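Local coordinates for protein glutathione S-transferase (Agrobacterium tumefaciens, PDB 2YCD) that probably conjugates glutathione to electrophilic compounds, as a bacterial member of the glutathione transferase superfamily, and may take part in herbicide detoxification, at residues 19-24 and 49-54; 25-30 and 218-223; 34-39 and 214-219. One frame throughout, in Å; residues are numbered along the deposited sequence. Where two conformers were deposited one is given.

Interaction 1 (19-24 and 49-54); sequences ITVFER and YHVRRL. With GTB (S-(p-nitrobenzyl)glutathione), chain B.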
loop_
_atom_site.group_PDB
_atom_site.type_symbol
_atom_site.label_atom_id
_atom_site.label_comp_id
_atom_site.label_asym_id
_atom_site.label_seq_id
_atom_site.Cartn_x
_atom_site.Cartn_y
_atom_site.Cartn_z
ATOM N N ILE A 19 6.529 19.686 -4.441
ATOM C CA ILE A 19 5.768 18.803 -3.570
ATOM C C ILE A 19 5.073 19.572 -2.458
ATOM O O ILE A 19 5.574 20.597 -1.981
ATOM C CB ILE A 19 6.640 17.690 -2.992
ATOM C CG1 ILE A 19 7.644 18.250 -2.005
ATOM C CG2 ILE A 19 7.325 16.900 -4.136
ATOM C CD1 ILE A 19 8.457 17.163 -1.309
ATOM N N THR A 20 3.903 19.110 -2.057
ATOM C CA THR A 20 3.213 19.756 -0.943
ATOM C C THR A 20 3.614 19.124 0.379
ATOM O O THR A 20 3.845 17.904 0.468
ATOM C CB THR A 20 1.691 19.693 -1.091
ATOM O OG1 THR A 20 1.310 18.326 -1.318
ATOM C CG2 THR A 20 1.201 20.582 -2.254
ATOM N N VAL A 21 3.707 19.966 1.406
ATOM C CA VAL A 21 4.177 19.565 2.736
ATOM C C VAL A 21 3.401 20.373 3.773
ATOM O O VAL A 21 2.775 21.374 3.423
ATOM C CB VAL A 21 5.694 19.835 2.927
ATOM C CG1 VAL A 21 6.504 19.182 1.802
ATOM C CG2 VAL A 21 5.989 21.344 3.008
ATOM N N PHE A 22 3.404 19.931 5.028
ATOM C CA PHE A 22 2.785 20.717 6.101
ATOM C C PHE A 22 3.564 22.017 6.310
ATOM O O PHE A 22 4.795 22.012 6.367
ATOM C CB PHE A 22 2.826 19.972 7.447
ATOM C CG PHE A 22 1.891 18.796 7.565
ATOM C CD1 PHE A 22 0.521 18.980 7.699
ATOM C CD2 PHE A 22 2.404 17.511 7.647
ATOM C CE1 PHE A 22 -0.331 17.894 7.859
ATOM C CE2 PHE A 22 1.562 16.414 7.798
ATOM C CZ PHE A 22 0.194 16.602 7.907
ATOM N N GLU A 23 2.848 23.126 6.459
ATOM C CA GLU A 23 3.472 24.345 6.965
ATOM C C GLU A 23 3.956 24.153 8.404
ATOM O O GLU A 23 5.063 24.558 8.744
ATOM C CB GLU A 23 2.503 25.522 6.862
ATOM C CG GLU A 23 3.125 26.862 7.211
ATOM C CD GLU A 23 2.165 28.005 6.969
ATOM O OE1 GLU A 23 1.021 27.921 7.460
ATOM O OE2 GLU A 23 2.547 28.972 6.275
ATOM N N ARG A 24 3.116 23.547 9.237
ATOM C CA ARG A 24 3.479 23.253 10.629
ATOM C C ARG A 24 3.271 21.775 10.912
ATOM O O ARG A 24 2.217 21.372 11.395
ATOM C CB ARG A 24 2.643 24.110 11.598
ATOM C CG ARG A 24 2.934 25.601 11.493
ATOM C CD ARG A 24 1.850 26.419 12.178
ATOM N NE ARG A 24 1.881 27.829 11.793
ATOM C CZ ARG A 24 2.556 28.781 12.431
ATOM N NH1 ARG A 24 3.280 28.499 13.508
ATOM N NH2 ARG A 24 2.502 30.028 11.988
ATOM N N TYR A 49 14.297 20.238 -6.224
ATOM C CA TYR A 49 12.849 20.308 -6.117
ATOM C C TYR A 49 12.441 21.497 -5.259
ATOM O O TYR A 49 13.289 22.188 -4.639
ATOM C CB TYR A 49 12.275 18.993 -5.549
ATOM C CG TYR A 49 12.640 18.741 -4.097
ATOM C CD1 TYR A 49 13.852 18.153 -3.753
ATOM C CD2 TYR A 49 11.774 19.096 -3.071
ATOM C CE1 TYR A 49 14.198 17.916 -2.423
ATOM C CE2 TYR A 49 12.112 18.862 -1.729
ATOM C CZ TYR A 49 13.332 18.293 -1.419
ATOM O OH TYR A 49 13.657 18.066 -0.097
ATOM N N HIS A 50 11.142 21.736 -5.228
ATOM C CA HIS A 50 10.558 22.851 -4.503
ATOM C C HIS A 50 9.420 22.350 -3.647
ATOM O O HIS A 50 8.882 21.257 -3.893
ATOM C CB HIS A 50 10.065 23.922 -5.493
ATOM C CG HIS A 50 11.095 24.280 -6.507
ATOM N ND1 HIS A 50 12.098 25.190 -6.251
ATOM C CD2 HIS A 50 11.346 23.783 -7.743
ATOM C CE1 HIS A 50 12.897 25.268 -7.295
ATOM N NE2 HIS A 50 12.464 24.422 -8.218
ATOM N N VAL A 51 9.055 23.126 -2.636
ATOM C CA VAL A 51 7.925 22.756 -1.800
ATOM C C VAL A 51 6.882 23.854 -1.741
ATOM O O VAL A 51 7.192 25.051 -1.895
ATOM C CB VAL A 51 8.341 22.340 -0.365
ATOM C CG1 VAL A 51 9.422 21.252 -0.404
ATOM C CG2 VAL A 51 8.809 23.543 0.463
ATOM N N ARG A 52 5.643 23.426 -1.542
ATOM C CA ARG A 52 4.543 24.324 -1.263
ATOM C C ARG A 52 3.992 23.955 0.108
ATOM O O ARG A 52 3.486 22.847 0.299
ATOM C CB ARG A 52 3.468 24.192 -2.345
ATOM C CG ARG A 52 2.292 25.120 -2.175
ATOM C CD ARG A 52 1.602 25.393 -3.517
ATOM N NE ARG A 52 1.107 24.175 -4.152
ATOM C CZ ARG A 52 -0.129 23.709 -4.006
ATOM N NH1 ARG A 52 -0.992 24.362 -3.241
ATOM N NH2 ARG A 52 -0.504 22.593 -4.623
ATOM N N ARG A 53 4.122 24.874 1.063
ATOM C CA ARG A 53 3.691 24.616 2.433
ATOM C C ARG A 53 2.205 24.894 2.605
ATOM O O ARG A 53 1.712 25.954 2.210
ATOM C CB ARG A 53 4.482 25.505 3.395
ATOM C CG ARG A 53 5.982 25.241 3.426
ATOM C CD ARG A 53 6.705 26.298 4.275
ATOM N NE ARG A 53 6.474 27.644 3.758
ATOM C CZ ARG A 53 6.645 28.760 4.463
ATOM N NH1 ARG A 53 7.051 28.703 5.728
ATOM N NH2 ARG A 53 6.404 29.937 3.901
ATOM N N LEU A 54 1.485 23.948 3.194
ATOM C CA LEU A 54 0.048 24.082 3.372
ATOM C C LEU A 54 -0.313 24.130 4.841
ATOM O O LEU A 54 0.115 23.284 5.624
ATOM C CB LEU A 54 -0.690 22.903 2.733
ATOM C CG LEU A 54 -0.494 22.750 1.222
ATOM C CD1 LEU A 54 -1.320 21.577 0.721
ATOM C CD2 LEU A 54 -0.895 24.039 0.519
HETATM N N1 GTB B . -1.487 6.984 1.239
HETATM C CA1 GTB B . -1.069 8.388 1.356
HETATM C C1 GTB B . 0.376 8.534 0.953
HETATM O O11 GTB B . 1.157 7.616 1.282
HETATM O O12 GTB B . 0.740 9.560 0.330
HETATM C CB1 GTB B . -1.324 8.853 2.798
HETATM C CG1 GTB B . -1.044 10.346 2.953
HETATM C CD1 GTB B . -1.177 10.801 4.393
HETATM O OE1 GTB B . -1.510 9.994 5.261
HETATM N N2 GTB B . -0.899 12.081 4.633
HETATM C CA2 GTB B . -0.969 12.658 5.976
HETATM C C2 GTB B . -1.813 13.895 6.007
HETATM O O2 GTB B . -1.825 14.695 5.074
HETATM C CB2 GTB B . 0.440 13.131 6.384
HETATM S SG2 GTB B . 1.617 11.840 6.606
HETATM N N3 GTB B . -2.529 14.081 7.118
HETATM C CA3 GTB B . -3.359 15.246 7.377
HETATM C C3 GTB B . -4.833 14.965 7.347
HETATM O O31 GTB B . -5.233 13.793 7.212
HETATM O O32 GTB B . -5.589 15.958 7.461
HETATM C "C'" GTB B . 1.082 10.928 8.023
HETATM C "C1'" GTB B . 1.763 11.375 9.290
HETATM C "C2'" GTB B . 1.161 12.319 10.107
HETATM C "C3'" GTB B . 1.794 12.721 11.282
HETATM C "C4'" GTB B . 3.025 12.170 11.634
HETATM N N41 GTB B . 3.658 12.569 12.826
HETATM O O41 GTB B . 4.689 12.021 13.211
HETATM O O42 GTB B . 3.158 13.462 13.484
HETATM C "C5'" GTB B . 3.615 11.219 10.815
HETATM C "C6'" GTB B . 2.984 10.813 9.643
HETATM O O HOH W 1 7.007 26.549 7.639
HETATM O O HOH W 2 1.314 28.679 3.025
HETATM O O HOH W 3 0.459 22.712 8.547
#
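The beta-alpha-beta unit of the thioredoxin-like N-terminal domain brings its two strands together here: 18-22 and the outermost strand 50-54 run parallel, joined by the crossover through helix 35-45. Backbone bonds alternate across the pair, from I19 N to H50 O (2.9 Å) at one end to L54 N on V21 O (2.9 Å) near the other, with the short segments twisted by 41°. Beyond the strand, E23 N still bonds L54 O (2.9 Å).

On one side of the sheet CG1 of I19 meets CG1 of V51 at 3.8 Å, V21 CG2 lies on R53 CG, and helix 35-45 covers V21 and V51. On the other side T20 and R52 run alongside each other: in the conformer given, R52 leaves with CG anti to its N (chi1 -178°) and bends at chi3, laying a guanidinium face against T20 CG2, while Y67 adds a cation-pi contact. F22 diverges from the strand pair to the ligand, its CE2 3.7 Å from GTB CB2. At the exposed end E23 OE2 sits 4.5 Å from R53 NH1, well out of the guanidinium plane, and a water bridges R53 NH1 to E23 O.

Interaction 2 (25-30 and 218-223); sequences SPDGGR and DAQLAV. With GTB (S-(p-nitrobenzyl)glutathione), chain B.
The amide of Q220 turns its edge to the 25-30 loop: NE2 donates to G29 O at 3.0 Å with the acceptor in the amide plane, yet the same N-H comes down from above the carbonyl plane of G29, 60° out of it. NE2 also bonds F217 O of its own helix, which helps fix the amide's rotation. Nearly perpendicular to this amide (86°) stands the carboxylate of D27. One of its faces is met at OD1 by G29 N (3.0 Å), which closes an Asx turn, while OD2 accepts from L32 N further along the loop. The guanidinium of R30 has D27 O close to its plane, bound by NE at 2.8 Å. R30 N reaches that oxygen from the opposite face of the carbonyl, so two donors of one residue clasp it.

Q220 gets to the loop by folding back: CG lies between the backbone N and carbonyl carbon (chi1 63°), and a bend at chi2 turns the amide toward G29. A water appears to donate to both acid and amide, 2.9 Å from D27 OD2 and 2.8 Å from Q220 OE1, two acceptors that would otherwise face each other. CD1 of L221 packs 3.8 Å from G29 O. The loop makes two successive turns, type I over S25-G28 and type I' over D27-R30, and glycine at 28 and 29 suits their positive phi angles.

The other side of the loop borders the nitrobenzyl end of the bound ligand, with D27 CB 3.3 Å from the nitro oxygen O41 of GTB and the P26 ring beside the aromatic ring. D27 thus organises the turn through its carboxylate while its CB lines the pocket; the direct link to the helix is a neutral amide-carbonyl bond, the carboxylate joining the amide through water.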
loop_
_atom_site.group_PDB
_atom_site.type_symbol
_atom_site.label_atom_id
_atom_site.label_comp_id
_atom_site.label_asym_id
_atom_site.label_seq_id
_atom_site.Cartn_x
_atom_site.Cartn_y
_atom_site.Cartn_z
ATOM N N SER A 25 4.285 20.963 10.612
ATOM C CA SER A 25 4.137 19.514 10.718
ATOM C C SER A 25 3.907 19.049 12.148
ATOM O O SER A 25 4.549 19.538 13.074
ATOM C CB SER A 25 5.356 18.801 10.160
ATOM O OG SER A 25 5.137 17.407 10.182
ATOM N N PRO A 26 2.993 18.085 12.323
ATOM C CA PRO A 26 2.709 17.556 13.662
ATOM C C PRO A 26 3.794 16.596 14.156
ATOM O O PRO A 26 3.651 16.024 15.233
ATOM C CB PRO A 26 1.375 16.826 13.474
ATOM C CG PRO A 26 1.343 16.449 12.017
ATOM C CD PRO A 26 2.067 17.569 11.300
ATOM N N ASP A 27 4.872 16.431 13.396
ATOM C CA ASP A 27 5.914 15.474 13.766
ATOM C C ASP A 27 7.075 16.041 14.590
ATOM O O ASP A 27 8.029 15.321 14.898
ATOM C CB ASP A 27 6.443 14.722 12.531
ATOM C CG ASP A 27 7.344 15.575 11.645
ATOM O OD1 ASP A 27 7.474 16.787 11.879
ATOM O OD2 ASP A 27 7.927 15.012 10.706
ATOM N N GLY A 28 6.997 17.315 14.967
ATOM C CA GLY A 28 8.027 17.922 15.795
ATOM C C GLY A 28 9.373 18.108 15.101
ATOM O O GLY A 28 10.388 18.300 15.763
ATOM N N GLY A 29 9.380 18.053 13.775
ATOM C CA GLY A 29 10.610 18.216 13.023
ATOM C C GLY A 29 11.396 16.922 12.869
ATOM O O GLY A 29 12.558 16.952 12.483
ATOM N N ARG A 30 10.751 15.792 13.145
ATOM C CA ARG A 30 11.438 14.509 13.152
ATOM C C ARG A 30 11.437 13.790 11.808
ATOM O O ARG A 30 11.946 12.678 11.712
ATOM C CB ARG A 30 10.859 13.587 14.231
ATOM C CG ARG A 30 11.066 14.116 15.669
ATOM C CD ARG A 30 10.376 13.229 16.710
ATOM N NE ARG A 30 8.923 13.221 16.553
ATOM C CZ ARG A 30 8.136 12.214 16.919
ATOM N NH1 ARG A 30 8.656 11.127 17.480
ATOM N NH2 ARG A 30 6.827 12.292 16.723
ATOM N N ASP A 218 17.329 17.527 6.711
ATOM C CA ASP A 218 17.624 18.929 7.031
ATOM C C ASP A 218 16.611 19.857 6.364
ATOM O O ASP A 218 16.251 20.905 6.913
ATOM C CB ASP A 218 19.039 19.313 6.592
ATOM C CG ASP A 218 20.125 18.667 7.447
ATOM O OD1 ASP A 218 19.801 18.006 8.455
ATOM O OD2 ASP A 218 21.302 18.826 7.077
ATOM N N ALA A 219 16.134 19.483 5.177
ATOM C CA ALA A 219 15.160 20.320 4.497
ATOM C C ALA A 219 13.791 20.322 5.173
ATOM O O ALA A 219 13.177 21.388 5.320
ATOM C CB ALA A 219 15.067 19.955 3.001
ATOM N N GLN A 220 13.294 19.164 5.610
ATOM C CA GLN A 220 12.028 19.173 6.339
ATOM C C GLN A 220 12.192 19.909 7.680
ATOM O O GLN A 220 11.281 20.598 8.132
ATOM C CB GLN A 220 11.439 17.756 6.502
ATOM C CG GLN A 220 12.283 16.761 7.313
ATOM C CD GLN A 220 12.093 16.902 8.819
ATOM O OE1 GLN A 220 10.978 17.140 9.301
ATOM N NE2 GLN A 220 13.178 16.715 9.575
ATOM N N LEU A 221 13.370 19.802 8.279
ATOM C CA LEU A 221 13.615 20.452 9.565
ATOM C C LEU A 221 13.599 21.973 9.380
ATOM O O LEU A 221 13.074 22.690 10.237
ATOM C CB LEU A 221 14.928 19.942 10.180
ATOM C CG LEU A 221 15.343 20.564 11.518
ATOM C CD1 LEU A 221 14.290 20.335 12.592
ATOM C CD2 LEU A 221 16.690 19.993 11.953
ATOM N N ALA A 222 14.114 22.457 8.246
ATOM C CA ALA A 222 14.134 23.895 7.951
ATOM C C ALA A 222 12.725 24.450 7.773
ATOM O O ALA A 222 12.457 25.593 8.128
ATOM C CB ALA A 222 14.969 24.183 6.718
ATOM N N VAL A 223 11.821 23.656 7.205
ATOM C CA VAL A 223 10.434 24.070 7.122
ATOM C C VAL A 223 9.872 24.215 8.535
ATOM O O VAL A 223 9.186 25.188 8.837
ATOM C CB VAL A 223 9.566 23.067 6.300
ATOM C CG1 VAL A 223 8.083 23.447 6.393
ATOM C CG2 VAL A 223 10.013 23.066 4.858
HETATM N N1 GTB B . -1.487 6.984 1.239
HETATM C CA1 GTB B . -1.069 8.388 1.356
HETATM C C1 GTB B . 0.376 8.534 0.953
HETATM O O11 GTB B . 1.157 7.616 1.282
HETATM O O12 GTB B . 0.740 9.560 0.330
HETATM C CB1 GTB B . -1.324 8.853 2.798
HETATM C CG1 GTB B . -1.044 10.346 2.953
HETATM C CD1 GTB B . -1.177 10.801 4.393
HETATM O OE1 GTB B . -1.510 9.994 5.261
HETATM N N2 GTB B . -0.899 12.081 4.633
HETATM C CA2 GTB B . -0.969 12.658 5.976
HETATM C C2 GTB B . -1.813 13.895 6.007
HETATM O O2 GTB B . -1.825 14.695 5.074
HETATM C CB2 GTB B . 0.440 13.131 6.384
HETATM S SG2 GTB B . 1.617 11.840 6.606
HETATM N N3 GTB B . -2.529 14.081 7.118
HETATM C CA3 GTB B . -3.359 15.246 7.377
HETATM C C3 GTB B . -4.833 14.965 7.347
HETATM O O31 GTB B . -5.233 13.793 7.212
HETATM O O32 GTB B . -5.589 15.958 7.461
HETATM C "C'" GTB B . 1.082 10.928 8.023
HETATM C "C1'" GTB B . 1.763 11.375 9.290
HETATM C "C2'" GTB B . 1.161 12.319 10.107
HETATM C "C3'" GTB B . 1.794 12.721 11.282
HETATM C "C4'" GTB B . 3.025 12.170 11.634
HETATM N N41 GTB B . 3.658 12.569 12.826
HETATM O O41 GTB B . 4.689 12.021 13.211
HETATM O O42 GTB B . 3.158 13.462 13.484
HETATM C "C5'" GTB B . 3.615 11.219 10.815
HETATM C "C6'" GTB B . 2.984 10.813 9.643
HETATM O O HOH W 4 8.200 17.202 8.890
#

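Interaction 3 (34-39 and 214-219); sequences RDMPVR and KRAFDA. With GTB (S-(p-nitrobenzyl)glutathione), chain B.
A216 and R39 form the close centre of this contact between helix 35-45 and the C-terminal helix 211-225: their CB atoms meet at 3.7 Å and their CA atoms are 5.2 Å apart. The short axes pass at 9.1 Å, 136° between directions, a separation the small A216 permits. M36 inserts its methyl end beside them. Its chain sets off away from the backbone N (chi1 -178°) and turns at chi2, so that CE lies 3.9 Å from A216 CB and also 3.9 Å from F217 CB, near the plane of the F217 ring at its edge.

R39 runs on toward A219, its guanidinium laying a face against the A219 backbone, with NH1 3.4 Å from A219 CB. Its NE bonds D35 OD2 at 2.9 Å in the guanidinium plane, on the anti lone pair, and NH1 bonds Y49 OH, so the group is held in place. The solvent side is looser: the exposed K214 turns away from helix 35-45, and its NZ pairs with D218 OD2 (3.1 Å) on its own helix.

Around this interface, strand 18-22 lies against D35 and R39 through V21, helix 176-185 packs on M36 and P37, and R34, in the conformer given, extends to GTB and E123.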
loop_
_atom_site.group_PDB
_atom_site.type_symbol
_atom_site.label_atom_id
_atom_site.label_comp_id
_atom_site.label_asym_id
_atom_site.label_seq_id
_atom_site.Cartn_x
_atom_site.Cartn_y
_atom_site.Cartn_z
ATOM N N ARG A 34 4.849 11.990 5.413
ATOM C CA ARG A 34 5.054 11.227 4.178
ATOM C C ARG A 34 5.716 11.992 3.034
ATOM O O ARG A 34 5.994 11.419 1.986
ATOM C CB ARG A 34 3.755 10.555 3.722
ATOM C CG ARG A 34 3.296 9.474 4.693
ATOM C CD ARG A 34 1.932 8.945 4.294
ATOM N NE ARG A 34 1.375 7.996 5.263
ATOM C CZ ARG A 34 1.497 6.673 5.181
ATOM N NH1 ARG A 34 2.172 6.123 4.177
ATOM N NH2 ARG A 34 0.942 5.898 6.104
ATOM N N ASP A 35 6.004 13.275 3.241
ATOM C CA ASP A 35 6.880 13.982 2.305
ATOM C C ASP A 35 8.323 13.468 2.427
ATOM O O ASP A 35 9.099 13.562 1.477
ATOM C CB ASP A 35 6.851 15.500 2.546
ATOM C CG ASP A 35 7.309 15.881 3.951
ATOM O OD1 ASP A 35 6.658 15.452 4.931
ATOM O OD2 ASP A 35 8.319 16.595 4.101
ATOM N N MET A 36 8.689 12.906 3.574
ATOM C CA MET A 36 10.080 12.519 3.784
ATOM C C MET A 36 10.608 11.486 2.765
ATOM O O MET A 36 11.692 11.674 2.201
ATOM C CB MET A 36 10.300 12.061 5.222
ATOM C CG MET A 36 11.734 11.689 5.507
ATOM S SD MET A 36 12.889 13.104 5.450
ATOM C CE MET A 36 14.387 12.169 5.678
ATOM N N PRO A 37 9.860 10.393 2.513
ATOM C CA PRO A 37 10.392 9.440 1.520
ATOM C C PRO A 37 10.505 10.058 0.138
ATOM O O PRO A 37 11.412 9.703 -0.609
ATOM C CB PRO A 37 9.371 8.279 1.527
ATOM C CG PRO A 37 8.142 8.845 2.262
ATOM C CD PRO A 37 8.716 9.832 3.254
ATOM N N VAL A 38 9.604 10.979 -0.210
ATOM C CA VAL A 38 9.688 11.669 -1.494
ATOM C C VAL A 38 10.949 12.560 -1.567
ATOM O O VAL A 38 11.679 12.522 -2.552
ATOM C CB VAL A 38 8.410 12.507 -1.727
ATOM C CG1 VAL A 38 8.550 13.349 -2.996
ATOM C CG2 VAL A 38 7.178 11.585 -1.814
ATOM N N ARG A 39 11.181 13.378 -0.541
ATOM C CA ARG A 39 12.383 14.209 -0.465
ATOM C C ARG A 39 13.635 13.345 -0.565
ATOM O O ARG A 39 14.597 13.702 -1.268
ATOM C CB ARG A 39 12.409 14.973 0.857
ATOM C CG ARG A 39 11.326 16.035 1.036
ATOM C CD ARG A 39 11.504 16.625 2.433
ATOM N NE ARG A 39 10.616 17.733 2.793
ATOM C CZ ARG A 39 10.901 19.011 2.545
ATOM N NH1 ARG A 39 11.970 19.348 1.822
ATOM N NH2 ARG A 39 10.078 19.956 2.973
ATOM N N LYS A 214 20.261 12.758 4.930
ATOM C CA LYS A 214 20.540 13.954 5.711
ATOM C C LYS A 214 20.089 15.207 4.973
ATOM O O LYS A 214 19.554 16.131 5.595
ATOM C CB LYS A 214 22.030 14.044 6.056
ATOM C CG LYS A 214 22.380 15.347 6.762
ATOM C CD LYS A 214 23.785 15.339 7.332
ATOM C CE LYS A 214 24.105 16.681 7.972
ATOM N NZ LYS A 214 23.024 17.086 8.921
ATOM N N ARG A 215 20.286 15.255 3.657
ATOM C CA ARG A 215 19.826 16.432 2.912
ATOM C C ARG A 215 18.306 16.561 2.981
ATOM O O ARG A 215 17.761 17.648 3.163
ATOM C CB ARG A 215 20.315 16.422 1.457
ATOM C CG ARG A 215 21.838 16.592 1.293
ATOM C CD ARG A 215 22.265 16.780 -0.148
ATOM N NE ARG A 215 21.902 15.677 -1.034
ATOM C CZ ARG A 215 22.673 14.625 -1.301
ATOM N NH1 ARG A 215 23.871 14.503 -0.744
ATOM N NH2 ARG A 215 22.255 13.685 -2.148
ATOM N N ALA A 216 17.602 15.449 2.830
ATOM C CA ALA A 216 16.143 15.469 2.953
ATOM C C ALA A 216 15.693 15.834 4.364
ATOM O O ALA A 216 14.786 16.629 4.534
ATOM C CB ALA A 216 15.560 14.125 2.525
ATOM N N PHE A 217 16.336 15.250 5.367
ATOM C CA PHE A 217 15.970 15.501 6.752
ATOM C C PHE A 217 16.194 16.967 7.119
ATOM O O PHE A 217 15.349 17.589 7.768
ATOM C CB PHE A 217 16.776 14.588 7.686
ATOM C CG PHE A 217 16.352 14.685 9.127
ATOM C CD1 PHE A 217 16.878 15.662 9.958
ATOM C CD2 PHE A 217 15.420 13.796 9.637
ATOM C CE1 PHE A 217 16.466 15.752 11.290
ATOM C CE2 PHE A 217 15.012 13.886 10.956
ATOM C CZ PHE A 217 15.538 14.859 11.777
ATOM N N ASP A 218 17.329 17.527 6.711
ATOM C CA ASP A 218 17.624 18.929 7.031
ATOM C C ASP A 218 16.611 19.857 6.364
ATOM O O ASP A 218 16.251 20.905 6.913
ATOM C CB ASP A 218 19.039 19.313 6.592
ATOM C CG ASP A 218 20.125 18.667 7.447
ATOM O OD1 ASP A 218 19.801 18.006 8.455
ATOM O OD2 ASP A 218 21.302 18.826 7.077
ATOM N N ALA A 219 16.134 19.483 5.177
ATOM C CA ALA A 219 15.160 20.320 4.497
ATOM C C ALA A 219 13.791 20.322 5.173
ATOM O O ALA A 219 13.177 21.388 5.320
ATOM C CB ALA A 219 15.067 19.955 3.001
HETATM N N1 GTB B . -1.487 6.984 1.239
HETATM C CA1 GTB B . -1.069 8.388 1.356
HETATM C C1 GTB B . 0.376 8.534 0.953
HETATM O O11 GTB B . 1.157 7.616 1.282
HETATM O O12 GTB B . 0.740 9.560 0.330
HETATM C CB1 GTB B . -1.324 8.853 2.798
HETATM C CG1 GTB B . -1.044 10.346 2.953
HETATM C CD1 GTB B . -1.177 10.801 4.393
HETATM O OE1 GTB B . -1.510 9.994 5.261
HETATM N N2 GTB B . -0.899 12.081 4.633
HETATM C CA2 GTB B . -0.969 12.658 5.976
HETATM C C2 GTB B . -1.813 13.895 6.007
HETATM O O2 GTB B . -1.825 14.695 5.074
HETATM C CB2 GTB B . 0.440 13.131 6.384
HETATM S SG2 GTB B . 1.617 11.840 6.606
HETATM N N3 GTB B . -2.529 14.081 7.118
HETATM C CA3 GTB B . -3.359 15.246 7.377
HETATM C C3 GTB B . -4.833 14.965 7.347
HETATM O O31 GTB B . -5.233 13.793 7.212
HETATM O O32 GTB B . -5.589 15.958 7.461
HETATM C "C'" GTB B . 1.082 10.928 8.023
HETATM C "C1'" GTB B . 1.763 11.375 9.290
HETATM C "C2'" GTB B . 1.161 12.319 10.107
HETATM C "C3'" GTB B . 1.794 12.721 11.282
HETATM C "C4'" GTB B . 3.025 12.170 11.634
HETATM N N41 GTB B . 3.658 12.569 12.826
HETATM O O41 GTB B . 4.689 12.021 13.211
HETATM O O42 GTB B . 3.158 13.462 13.484
HETATM C "C5'" GTB B . 3.615 11.219 10.815
HETATM C "C6'" GTB B . 2.984 10.813 9.643
#

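Overall arrangement
Helix 35-45 and helix 211-225 tie the three contacts together. Interaction 1 lies at the edge of the sheet, its centre about 11 Å from the centres of the other two; interactions 2 and 3 are about 9 Å apart between centres and share D218 and A219. Along the chain come strand 18-22, the 25-30 loop, helix 35-45 and strand 50-54, all in the thioredoxin-like part, and much later helix 211-225, which meets both loop and helix. V223 packs on F22, R53 and R39, and the Y49-R39 bond joins interactions 1 and 3. The C-terminal helix thus fastens onto the first beta-alpha-beta unit, beside a pocket where all three contacts touch GTB.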